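Long-range contact in PrgZ (PDB 4FAJ), which is a membrane-anchored, extracellular substrate-binding protein that acts as a peptide pheromone receptor and probably takes part in peptide uptake: residues V58-V70 against V267-E279. Numbering follows the deposited sequence. Where two conformers were deposited one is given.
With ZN (zinc ion), chain F.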
loop_
_atom_site.group_PDB
_atom_site.type_symbol
_atom_site.label_atom_id
_atom_site.label_comp_id
_atom_site.label_asym_id
_atom_site.label_seq_id
_atom_site.Cartn_x
_atom_site.Cartn_y
_atom_site.Cartn_z
ATOM N N VAL A 58 27.813 22.645 -3.426
ATOM C CA VAL A 58 26.410 22.457 -2.953
ATOM C C VAL A 58 26.279 21.183 -2.117
ATOM O O VAL A 58 26.549 20.076 -2.596
ATOM C CB VAL A 58 25.424 22.418 -4.130
ATOM C CG1 VAL A 58 24.005 22.187 -3.633
ATOM C CG2 VAL A 58 25.509 23.719 -4.918
ATOM N N GLU A 59 25.864 21.351 -0.865
ATOM C CA GLU A 59 25.726 20.236 0.053
ATOM C C GLU A 59 24.619 19.304 -0.433
ATOM O O GLU A 59 23.549 19.762 -0.837
ATOM C CB GLU A 59 25.423 20.746 1.464
ATOM C CG GLU A 59 25.470 19.667 2.528
ATOM C CD GLU A 59 25.443 20.229 3.936
ATOM O OE1 GLU A 59 26.311 19.838 4.746
ATOM O OE2 GLU A 59 24.561 21.064 4.234
ATOM N N GLN A 60 24.883 17.999 -0.410
ATOM C CA GLN A 60 23.909 17.023 -0.903
ATOM C C GLN A 60 23.031 16.556 0.248
ATOM O O GLN A 60 23.149 15.420 0.728
ATOM C CB GLN A 60 24.602 15.850 -1.601
ATOM C CG GLN A 60 25.451 16.266 -2.807
ATOM C CD GLN A 60 24.625 16.872 -3.942
ATOM O OE1 GLN A 60 24.775 18.044 -4.278
ATOM N NE2 GLN A 60 23.757 16.073 -4.532
ATOM N N VAL A 61 22.141 17.441 0.686
ATOM C CA VAL A 61 21.236 17.157 1.796
ATOM C C VAL A 61 19.865 17.740 1.473
ATOM O O VAL A 61 19.763 18.740 0.764
ATOM C CB VAL A 61 21.771 17.742 3.129
ATOM C CG1 VAL A 61 20.719 17.663 4.225
ATOM C CG2 VAL A 61 23.043 17.018 3.556
ATOM N N ALA A 62 18.815 17.100 1.975
ATOM C CA ALA A 62 17.449 17.584 1.779
ATOM C C ALA A 62 16.607 17.220 2.976
ATOM O O ALA A 62 16.935 16.282 3.715
ATOM C CB ALA A 62 16.831 16.982 0.517
ATOM N N THR A 63 15.509 17.953 3.137
ATOM C CA THR A 63 14.484 17.629 4.113
ATOM C C THR A 63 13.167 17.473 3.359
ATOM O O THR A 63 12.685 18.419 2.737
ATOM C CB THR A 63 14.378 18.709 5.199
ATOM O OG1 THR A 63 15.641 18.823 5.862
ATOM C CG2 THR A 63 13.310 18.351 6.216
ATOM N N LEU A 64 12.615 16.265 3.411
ATOM C CA LEU A 64 11.401 15.905 2.686
ATOM C C LEU A 64 10.286 15.595 3.681
ATOM O O LEU A 64 10.483 15.689 4.888
ATOM C CB LEU A 64 11.663 14.695 1.780
ATOM C CG LEU A 64 12.868 14.794 0.821
ATOM C CD1 LEU A 64 13.027 13.498 0.024
ATOM C CD2 LEU A 64 12.756 15.987 -0.119
ATOM N N THR A 65 9.110 15.229 3.176
ATOM C CA THR A 65 7.951 15.069 4.033
ATOM C C THR A 65 7.384 13.660 3.990
ATOM O O THR A 65 7.630 12.898 3.053
ATOM C CB THR A 65 6.837 16.079 3.674
ATOM O OG1 THR A 65 6.345 15.814 2.358
ATOM C CG2 THR A 65 7.367 17.499 3.736
ATOM N N ALA A 66 6.591 13.349 5.008
ATOM C CA ALA A 66 5.946 12.045 5.161
ATOM C C ALA A 66 4.563 12.301 5.744
ATOM O O ALA A 66 4.351 13.332 6.397
ATOM C CB ALA A 66 6.767 11.155 6.106
ATOM N N GLY A 67 3.638 11.368 5.531
ATOM C CA GLY A 67 2.251 11.536 5.993
ATOM C C GLY A 67 1.970 10.987 7.386
ATOM O O GLY A 67 1.027 11.428 8.045
ATOM N N THR A 68 2.775 10.014 7.832
ATOM C CA THR A 68 2.625 9.410 9.164
ATOM C C THR A 68 3.997 9.042 9.719
ATOM O O THR A 68 4.966 9.023 8.965
ATOM C CB THR A 68 1.795 8.094 9.130
ATOM O OG1 THR A 68 2.595 7.035 8.580
ATOM C CG2 THR A 68 0.479 8.239 8.328
ATOM N N PRO A 69 4.082 8.729 11.031
ATOM C CA PRO A 69 5.316 8.127 11.539
ATOM C C PRO A 69 5.577 6.770 10.903
ATOM O O PRO A 69 4.670 6.151 10.352
ATOM C CB PRO A 69 5.050 7.968 13.037
ATOM C CG PRO A 69 3.926 8.985 13.333
ATOM C CD PRO A 69 3.090 8.920 12.105
ATOM N N VAL A 70 6.826 6.329 10.965
ATOM C CA VAL A 70 7.189 4.986 10.532
ATOM C C VAL A 70 6.482 3.997 11.441
ATOM O O VAL A 70 6.443 4.205 12.643
ATOM C CB VAL A 70 8.710 4.796 10.600
ATOM C CG1 VAL A 70 9.085 3.326 10.460
ATOM C CG2 VAL A 70 9.392 5.645 9.511
ATOM N N VAL A 267 25.144 6.867 -5.721
ATOM C CA VAL A 267 24.442 7.622 -4.698
ATOM C C VAL A 267 25.167 8.933 -4.381
ATOM O O VAL A 267 26.325 8.918 -3.962
ATOM C CB VAL A 267 24.284 6.759 -3.415
ATOM C CG1 VAL A 267 23.447 7.485 -2.358
ATOM C CG2 VAL A 267 23.626 5.438 -3.771
ATOM N N SER A 268 24.483 10.059 -4.574
ATOM C CA SER A 268 25.076 11.386 -4.301
ATOM C C SER A 268 24.704 11.965 -2.947
ATOM O O SER A 268 25.473 12.719 -2.384
ATOM C CB SER A 268 24.671 12.402 -5.367
ATOM O OG SER A 268 25.007 11.948 -6.663
ATOM N N MET A 269 23.509 11.659 -2.439
ATOM C CA MET A 269 23.053 12.301 -1.216
ATOM C C MET A 269 23.838 11.808 -0.002
ATOM O O MET A 269 24.036 10.608 0.172
ATOM C CB MET A 269 21.552 12.067 -0.999
ATOM C CG MET A 269 20.669 12.673 -2.082
ATOM S SD MET A 269 20.722 14.473 -2.157
ATOM C CE MET A 269 19.860 14.939 -0.657
ATOM N N ASP A 270 24.276 12.751 0.831
ATOM C CA ASP A 270 24.946 12.444 2.095
ATOM C C ASP A 270 23.915 12.049 3.139
ATOM O O ASP A 270 24.108 11.103 3.897
ATOM C CB ASP A 270 25.705 13.662 2.610
ATOM C CG ASP A 270 26.864 14.075 1.701
ATOM O OD1 ASP A 270 27.373 13.249 0.912
ATOM O OD2 ASP A 270 27.267 15.251 1.790
ATOM N N LYS A 271 22.827 12.804 3.191
ATOM C CA LYS A 271 21.699 12.446 4.039
ATOM C C LYS A 271 20.420 13.119 3.587
ATOM O O LYS A 271 20.433 14.162 2.917
ATOM C CB LYS A 271 21.962 12.753 5.516
ATOM C CG LYS A 271 22.463 14.139 5.802
ATOM C CD LYS A 271 22.422 14.465 7.321
ATOM C CE LYS A 271 21.217 15.353 7.653
ATOM N NZ LYS A 271 20.856 15.429 9.112
ATOM N N ILE A 272 19.318 12.482 3.960
ATOM C CA ILE A 272 17.990 12.980 3.698
ATOM C C ILE A 272 17.237 12.929 5.019
ATOM O O ILE A 272 17.221 11.889 5.682
ATOM C CB ILE A 272 17.260 12.125 2.631
ATOM C CG1 ILE A 272 18.177 11.828 1.443
ATOM C CG2 ILE A 272 15.987 12.822 2.180
ATOM C CD1 ILE A 272 17.560 10.908 0.398
ATOM N N ASN A 273 16.660 14.062 5.404
ATOM C CA ASN A 273 15.820 14.181 6.599
ATOM C C ASN A 273 14.350 14.069 6.221
ATOM O O ASN A 273 13.965 14.422 5.108
ATOM C CB ASN A 273 16.077 15.527 7.292
ATOM C CG ASN A 273 17.545 15.751 7.609
ATOM O OD1 ASN A 273 18.190 16.657 7.059
ATOM N ND2 ASN A 273 18.087 14.914 8.471
ATOM N N PHE A 274 13.524 13.554 7.132
ATOM C CA PHE A 274 12.084 13.462 6.891
ATOM C C PHE A 274 11.319 14.104 8.046
ATOM O O PHE A 274 11.727 13.974 9.201
ATOM C CB PHE A 274 11.657 12.009 6.708
ATOM C CG PHE A 274 12.261 11.363 5.491
ATOM C CD1 PHE A 274 11.570 11.337 4.285
ATOM C CD2 PHE A 274 13.535 10.816 5.545
ATOM C CE1 PHE A 274 12.134 10.764 3.153
ATOM C CE2 PHE A 274 14.104 10.234 4.415
ATOM C CZ PHE A 274 13.395 10.221 3.211
ATOM N N GLN A 275 10.228 14.796 7.712
ATOM C CA GLN A 275 9.356 15.448 8.680
ATOM C C GLN A 275 7.903 15.109 8.365
ATOM O O GLN A 275 7.460 15.303 7.238
ATOM C CB GLN A 275 9.553 16.965 8.614
ATOM C CG GLN A 275 8.480 17.774 9.335
ATOM C CD GLN A 275 8.595 17.674 10.832
ATOM O OE1 GLN A 275 9.604 18.071 11.404
ATOM N NE2 GLN A 275 7.559 17.134 11.480
ATOM N N VAL A 276 7.159 14.621 9.353
ATOM C CA VAL A 276 5.740 14.344 9.159
ATOM C C VAL A 276 4.991 15.675 9.054
ATOM O O VAL A 276 5.210 16.583 9.854
ATOM C CB VAL A 276 5.134 13.479 10.295
ATOM C CG1 VAL A 276 3.639 13.289 10.081
ATOM C CG2 VAL A 276 5.823 12.117 10.354
ATOM N N VAL A 277 4.128 15.786 8.046
ATOM C CA VAL A 277 3.278 16.963 7.866
ATOM C C VAL A 277 1.809 16.546 7.928
ATOM O O VAL A 277 1.342 15.763 7.099
ATOM C CB VAL A 277 3.591 17.692 6.546
ATOM C CG1 VAL A 277 2.613 18.877 6.307
ATOM C CG2 VAL A 277 5.021 18.194 6.568
ATOM N N LYS A 278 1.104 17.036 8.941
ATOM C CA LYS A 278 -0.315 16.744 9.110
ATOM C C LYS A 278 -1.173 17.962 8.765
ATOM O O LYS A 278 -2.350 17.813 8.411
ATOM C CB LYS A 278 -0.602 16.345 10.552
ATOM C CG LYS A 278 0.232 15.177 11.111
ATOM C CD LYS A 278 -0.593 13.891 11.298
ATOM C CE LYS A 278 -0.390 13.264 12.674
ATOM N NZ LYS A 278 -1.455 13.638 13.635
ATOM N N GLU A 279 -0.589 19.156 8.880
ATOM C CA GLU A 279 -1.286 20.419 8.614
ATOM C C GLU A 279 -0.621 21.127 7.437
ATOM O O GLU A 279 0.538 21.536 7.521
ATOM C CB GLU A 279 -1.271 21.315 9.855
ATOM C CG GLU A 279 -1.760 22.762 9.608
ATOM C CD GLU A 279 -3.099 22.828 8.925
ATOM O OE1 GLU A 279 -4.033 22.131 9.372
ATOM O OE2 GLU A 279 -3.240 23.581 7.928
HETATM ZN ZN ZN F . -5.047 23.847 7.132
HETATM O O HOH W 1 27.478 17.259 0.191
#
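The F274 ring meets 58-70 through L64 and T65. The backbone O of T65 lies at the ring edge, near its plane. L64 CB approaches obliquely, 4.2 Å from F274 CE1. The N273 side chain lies on the other face, with V61 and T63; N273 CB is 3.6 Å from T63 OG1.

Strands 61-66 and 271-276 run parallel, V61 level with K271 and A66 with V276. The ladder alternates in direction: N273 and Q275 donate to A62 O and L64 O, L64 and A66 to N273 O and Q275 O. A62 is gripped unevenly: its O takes a nearly straight bond from N273 N (2.8 Å, 174°), while its N makes only a weak one to K271 O. K271 N is buried and has no partner.

On the face of A62, L64, I272 and F274, L64 CD1 packs on I272 CG2 at 3.7 Å. M269 is bent at chi2 and chi3, which folds its CE over the V61-A62 peptide, 3.5 Å from V61 C. With V276 CG1 anti to the backbone N (chi1 177°), V276 CG2 reaches T68 O at 3.5 Å, on the face of A66. On the other face T65 CG2 meets V277 CG2 at 3.7 Å.

E279 binds zinc through OE2 at 2.0 Å, with Y301 and E421. The same OE2 accepts from N281 N, so E279 caps the start of helix 280-288. The pair joins the N-terminal strand to one about 200 residues on in this family 5 solute-binding protein. T68, just beyond it, packs on an apolar side chain of the bound peptide. Strand 252-257 flanks 271-276, antiparallel, and its W253 packs on A66 and V276. Strand 61-66 is one of two edge strands of this four-stranded mixed sheet, with strand 294-297 touching L64 and T65.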